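Local coordinates for peptidoglycan synthetase penicillin-binding protein 3 (Bifidobacterium adolescentis, PDB 4YE5), which probably binds penicillin and is thought to act as a peptidoglycan transpeptidase at the bacterial membrane, at residues 176-179 / 180-184; 374-377 / 378-381. All coordinates share one frame; numbering follows the deposited sequence.

Contact 1: 176-179 / 180-184; sequences MENK and TLTGR
L181 lays its branched end over the backbone carbonyl of E177, CG reaching to 3.3 Å from E177 O, while CD1 rests 3.8 Å from E177 CB. The same carbonyl takes the N-H of L181, with N to O 2.9 Å at 167°, so one oxygen is both bonded and roofed by a single residue. This is the opening turn of a short helix: E177 stands at the N-cap, directly after a preceding helix has ended. T180 lies alongside E177, the two side chains pointing the same way.

One residue along, the side chains of N178 and T182 cross at a slant. N178 O accepts T182 N at 2.8 Å in a bent bond of 139°, and T182 OG1 also sits 2.8 Å from N178 O, although its proton has another possible acceptor. With CG anti to the backbone N (chi1 -166°), the N178 amide stands beside the T182 hydroxyl, and a water that takes N178 ND2 at 3.1 Å also bonds T182 OG1, bridging the two side chains. N178 OD1 is held by G169 N and R32 NH2, which fix the rotation of the amide.

G183 is the first residue to leave helical backbone angles, with positive phi; a second water donates to K179 O and G183 O, bridging the two carbonyls at the last turn, where T182 N reaches K179 O only weakly. E177, T180 and L181 rest on V215 of strand 214-217, E177 and T180 also meet strand 430-434, and N178 turns to the loops at R32 and G169, so the helix lies against the mixed sheet.

Contact 2: 374-377 / 378-381; sequences LNLP and GESE
The flat carboxylate of E379 meets the chain of 374-377 through OE1: L376 N comes in almost along the CD-OE1 axis, at 3.2 Å and 140°. Past OE1, and displaced to one side of the carboxylate plane, lie two leucine methylenes, L376 CB at 3.7 Å from OE1 and L374 CB at 4.0 Å. On the other side of the plane a water joins N375 N to OE1; it accepts the N-H of N375 at 3.0 Å and returns a weak bond to the carboxylate. The second oxygen, OE2, is hydrogen-bonded to T372 OG1, which also takes L374 N.

E379 reaches back across the mouth of the turn, crossing L376, because CG is anti to the backbone N (chi1 -179°) and the rest of the chain is extended. The turn is a type II beta turn from L376 to E379, closed by E379 N to L376 O at 3.2 Å, with the donor standing well above the carbonyl plane. P377 supplies the second position, its CB 3.5 Å from G378 N. G378 takes the third, with the positive phi usual there in a type II turn. M409 of helix 408-419 and V279 of helix 277-280 both pack on E379.

Both polar backbone atoms of L376 are thus bound by one residue, N by the carboxylate and O by the amide, so the backbone and the side chain of E379 both close on L376 and brace the turn. L376 N, T372 OG1 and, weakly, the water are partners that would probably stabilise the charged form of the carboxylate.

In the fold
Contact 1 comes first along the chain, in the dimerisation-domain range, rounding the kink between helices 172-176 and 178-182 before strand 186-191. Contact 2 closes much later, at a turn in the long loop between helices 356-365 and 394-397 of the transpeptidase range. The two follow in series, neither nesting nor crossing, with centres about 18 Å apart. They meet through M176, a selenomethionine at the end of helix 172-176, whose SE lies against the backbone of 374-376 and whose CB nears the P377 ring. M176 touches I430 and L374 touches I429, so strand 430-434 and its approach join both contacts.

Contact 1: 176-179 / 180-184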
loop_
_atom_site.group_PDB
_atom_site.type_symbol
_atom_site.label_atom_id
_atom_site.label_comp_id
_atom_site.label_asym_id
_atom_site.label_seq_id
_atom_site.Cartn_x
_atom_site.Cartn_y
_atom_site.Cartn_z
HETATM N N MSE A 176 -5.167 1.246 -7.155
HETATM C CA MSE A 176 -6.178 0.786 -6.205
HETATM C C MSE A 176 -7.245 1.835 -5.923
HETATM O O MSE A 176 -8.418 1.511 -5.783
HETATM C CB MSE A 176 -5.525 0.420 -4.880
HETATM C CG MSE A 176 -6.505 -0.134 -3.896
HETATM SE SE MSE A 176 -5.528 -0.744 -2.336
HETATM C CE MSE A 176 -5.472 0.939 -1.458
ATOM N N GLU A 177 -6.823 3.087 -5.798
ATOM C CA GLU A 177 -7.737 4.176 -5.459
ATOM C C GLU A 177 -8.128 4.986 -6.699
ATOM O O GLU A 177 -8.569 6.123 -6.581
ATOM C CB GLU A 177 -7.069 5.099 -4.442
ATOM C CG GLU A 177 -6.855 4.404 -3.085
ATOM C CD GLU A 177 -8.160 3.933 -2.524
ATOM O OE1 GLU A 177 -9.045 4.795 -2.307
ATOM O OE2 GLU A 177 -8.324 2.703 -2.358
ATOM N N ASN A 178 -7.963 4.394 -7.875
ATOM C CA ASN A 178 -8.139 5.123 -9.129
ATOM C C ASN A 178 -9.529 5.729 -9.280
ATOM O O ASN A 178 -9.661 6.868 -9.715
ATOM C CB ASN A 178 -7.800 4.238 -10.334
ATOM C CG ASN A 178 -7.646 5.043 -11.630
ATOM O OD1 ASN A 178 -6.838 5.970 -11.712
ATOM N ND2 ASN A 178 -8.419 4.676 -12.649
ATOM N N LYS A 179 -10.556 4.970 -8.916
ATOM C CA LYS A 179 -11.930 5.438 -9.078
ATOM C C LYS A 179 -12.127 6.725 -8.291
ATOM O O LYS A 179 -12.546 7.746 -8.847
ATOM C CB LYS A 179 -12.935 4.370 -8.639
ATOM C CG LYS A 179 -14.396 4.687 -9.022
ATOM C CD LYS A 179 -15.270 3.439 -8.845
ATOM C CE LYS A 179 -16.760 3.767 -8.799
ATOM N NZ LYS A 179 -17.243 4.388 -10.060
ATOM N N THR A 180 -11.782 6.670 -7.007
ATOM C CA THR A 180 -11.840 7.819 -6.112
ATOM C C THR A 180 -10.998 8.987 -6.617
ATOM O O THR A 180 -11.473 10.129 -6.658
ATOM C CB THR A 180 -11.357 7.416 -4.681
ATOM O OG1 THR A 180 -12.224 6.407 -4.159
ATOM C CG2 THR A 180 -11.383 8.590 -3.740
ATOM N N LEU A 181 -9.749 8.710 -6.992
ATOM C CA LEU A 181 -8.831 9.766 -7.461
ATOM C C LEU A 181 -9.197 10.403 -8.825
ATOM O O LEU A 181 -8.863 11.555 -9.085
ATOM C CB LEU A 181 -7.398 9.223 -7.530
ATOM C CG LEU A 181 -6.753 8.810 -6.192
ATOM C CD1 LEU A 181 -5.501 7.944 -6.432
ATOM C CD2 LEU A 181 -6.417 10.069 -5.377
ATOM N N THR A 182 -9.834 9.638 -9.703
ATOM C CA THR A 182 -10.097 10.106 -11.070
ATOM C C THR A 182 -11.222 11.143 -11.149
ATOM O O THR A 182 -11.127 12.116 -11.896
ATOM C CB THR A 182 -10.414 8.929 -12.023
ATOM O OG1 THR A 182 -9.228 8.159 -12.216
ATOM C CG2 THR A 182 -10.901 9.432 -13.405
ATOM N N GLY A 183 -12.275 10.940 -10.367
ATOM C CA GLY A 183 -13.455 11.790 -10.457
ATOM C C GLY A 183 -14.268 11.434 -11.691
ATOM O O GLY A 183 -14.175 10.314 -12.202
ATOM N N ARG A 184 -15.068 12.379 -12.182
ATOM C CA ARG A 184 -15.918 12.107 -13.340
ATOM C C ARG A 184 -15.895 13.288 -14.299
ATOM O O ARG A 184 -16.203 14.407 -13.910
ATOM C CB ARG A 184 -17.363 11.832 -12.895
ATOM C CG ARG A 184 -17.536 10.540 -12.074
ATOM C CD ARG A 184 -19.001 10.279 -11.712
ATOM N NE ARG A 184 -19.553 11.288 -10.807
ATOM C CZ ARG A 184 -19.388 11.271 -9.485
ATOM N NH1 ARG A 184 -19.927 12.219 -8.730
ATOM N NH2 ARG A 184 -18.678 10.303 -8.916
HETATM O O HOH W 1 -8.271 7.253 -14.387
HETATM O O HOH W 2 -14.006 7.999 -10.949
#

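Contact 2: 374-377 / 378-381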
loop_
_atom_site.group_PDB
_atom_site.type_symbol
_atom_site.label_atom_id
_atom_site.label_comp_id
_atom_site.label_asym_id
_atom_site.label_seq_id
_atom_site.Cartn_x
_atom_site.Cartn_y
_atom_site.Cartn_z
ATOM N N LEU A 374 -6.840 -5.747 1.977
ATOM C CA LEU A 374 -6.258 -4.445 1.611
ATOM C C LEU A 374 -6.391 -4.117 0.122
ATOM O O LEU A 374 -6.336 -2.947 -0.265
ATOM C CB LEU A 374 -4.779 -4.385 1.997
ATOM C CG LEU A 374 -4.447 -4.400 3.495
ATOM C CD1 LEU A 374 -2.992 -4.809 3.690
ATOM C CD2 LEU A 374 -4.725 -3.050 4.138
ATOM N N ASN A 375 -6.531 -5.151 -0.701
ATOM C CA ASN A 375 -6.647 -5.002 -2.160
ATOM C C ASN A 375 -5.460 -4.321 -2.836
ATOM O O ASN A 375 -5.630 -3.632 -3.835
ATOM C CB ASN A 375 -7.926 -4.261 -2.550
ATOM C CG ASN A 375 -9.173 -4.912 -1.994
ATOM O OD1 ASN A 375 -9.321 -6.138 -2.025
ATOM N ND2 ASN A 375 -10.081 -4.092 -1.473
ATOM N N LEU A 376 -4.262 -4.503 -2.299
ATOM C CA LEU A 376 -3.055 -3.992 -2.949
ATOM C C LEU A 376 -2.849 -4.751 -4.251
ATOM O O LEU A 376 -2.985 -5.981 -4.277
ATOM C CB LEU A 376 -1.845 -4.200 -2.031
ATOM C CG LEU A 376 -1.917 -3.307 -0.781
ATOM C CD1 LEU A 376 -1.033 -3.830 0.323
ATOM C CD2 LEU A 376 -1.534 -1.891 -1.161
ATOM N N PRO A 377 -2.557 -4.028 -5.352
ATOM C CA PRO A 377 -2.273 -4.736 -6.610
ATOM C C PRO A 377 -1.049 -5.639 -6.440
ATOM O O PRO A 377 -0.060 -5.205 -5.854
ATOM C CB PRO A 377 -1.971 -3.597 -7.586
ATOM C CG PRO A 377 -2.774 -2.423 -7.040
ATOM C CD PRO A 377 -2.614 -2.567 -5.540
ATOM N N GLY A 378 -1.127 -6.883 -6.912
ATOM C CA GLY A 378 0.024 -7.771 -6.883
ATOM C C GLY A 378 0.149 -8.551 -5.582
ATOM O O GLY A 378 1.082 -9.325 -5.395
ATOM N N GLU A 379 -0.800 -8.337 -4.683
ATOM C CA GLU A 379 -0.848 -9.038 -3.413
ATOM C C GLU A 379 -1.352 -10.472 -3.611
ATOM O O GLU A 379 -2.341 -10.684 -4.300
ATOM C CB GLU A 379 -1.802 -8.299 -2.472
ATOM C CG GLU A 379 -1.924 -8.921 -1.104
ATOM C CD GLU A 379 -3.008 -8.262 -0.249
ATOM O OE1 GLU A 379 -3.477 -7.148 -0.582
ATOM O OE2 GLU A 379 -3.405 -8.879 0.756
ATOM N N SER A 380 -0.692 -11.448 -2.994
ATOM C CA SER A 380 -1.140 -12.849 -3.072
ATOM C C SER A 380 -1.959 -13.239 -1.837
ATOM O O SER A 380 -1.844 -12.606 -0.790
ATOM C CB SER A 380 0.072 -13.781 -3.187
ATOM O OG SER A 380 -0.312 -15.134 -3.043
ATOM N N GLU A 381 -2.763 -14.293 -1.936
ATOM C CA GLU A 381 -3.468 -14.782 -0.752
ATOM C C GLU A 381 -2.613 -15.766 0.042
ATOM O O GLU A 381 -3.005 -16.194 1.122
ATOM C CB GLU A 381 -4.817 -15.422 -1.116
ATOM C CG GLU A 381 -5.800 -14.438 -1.732
ATOM C CD GLU A 381 -7.111 -15.089 -2.127
ATOM O OE1 GLU A 381 -7.163 -16.335 -2.213
ATOM O OE2 GLU A 381 -8.092 -14.346 -2.342
HETATM O O HOH W 3 -6.656 -8.084 -0.026
#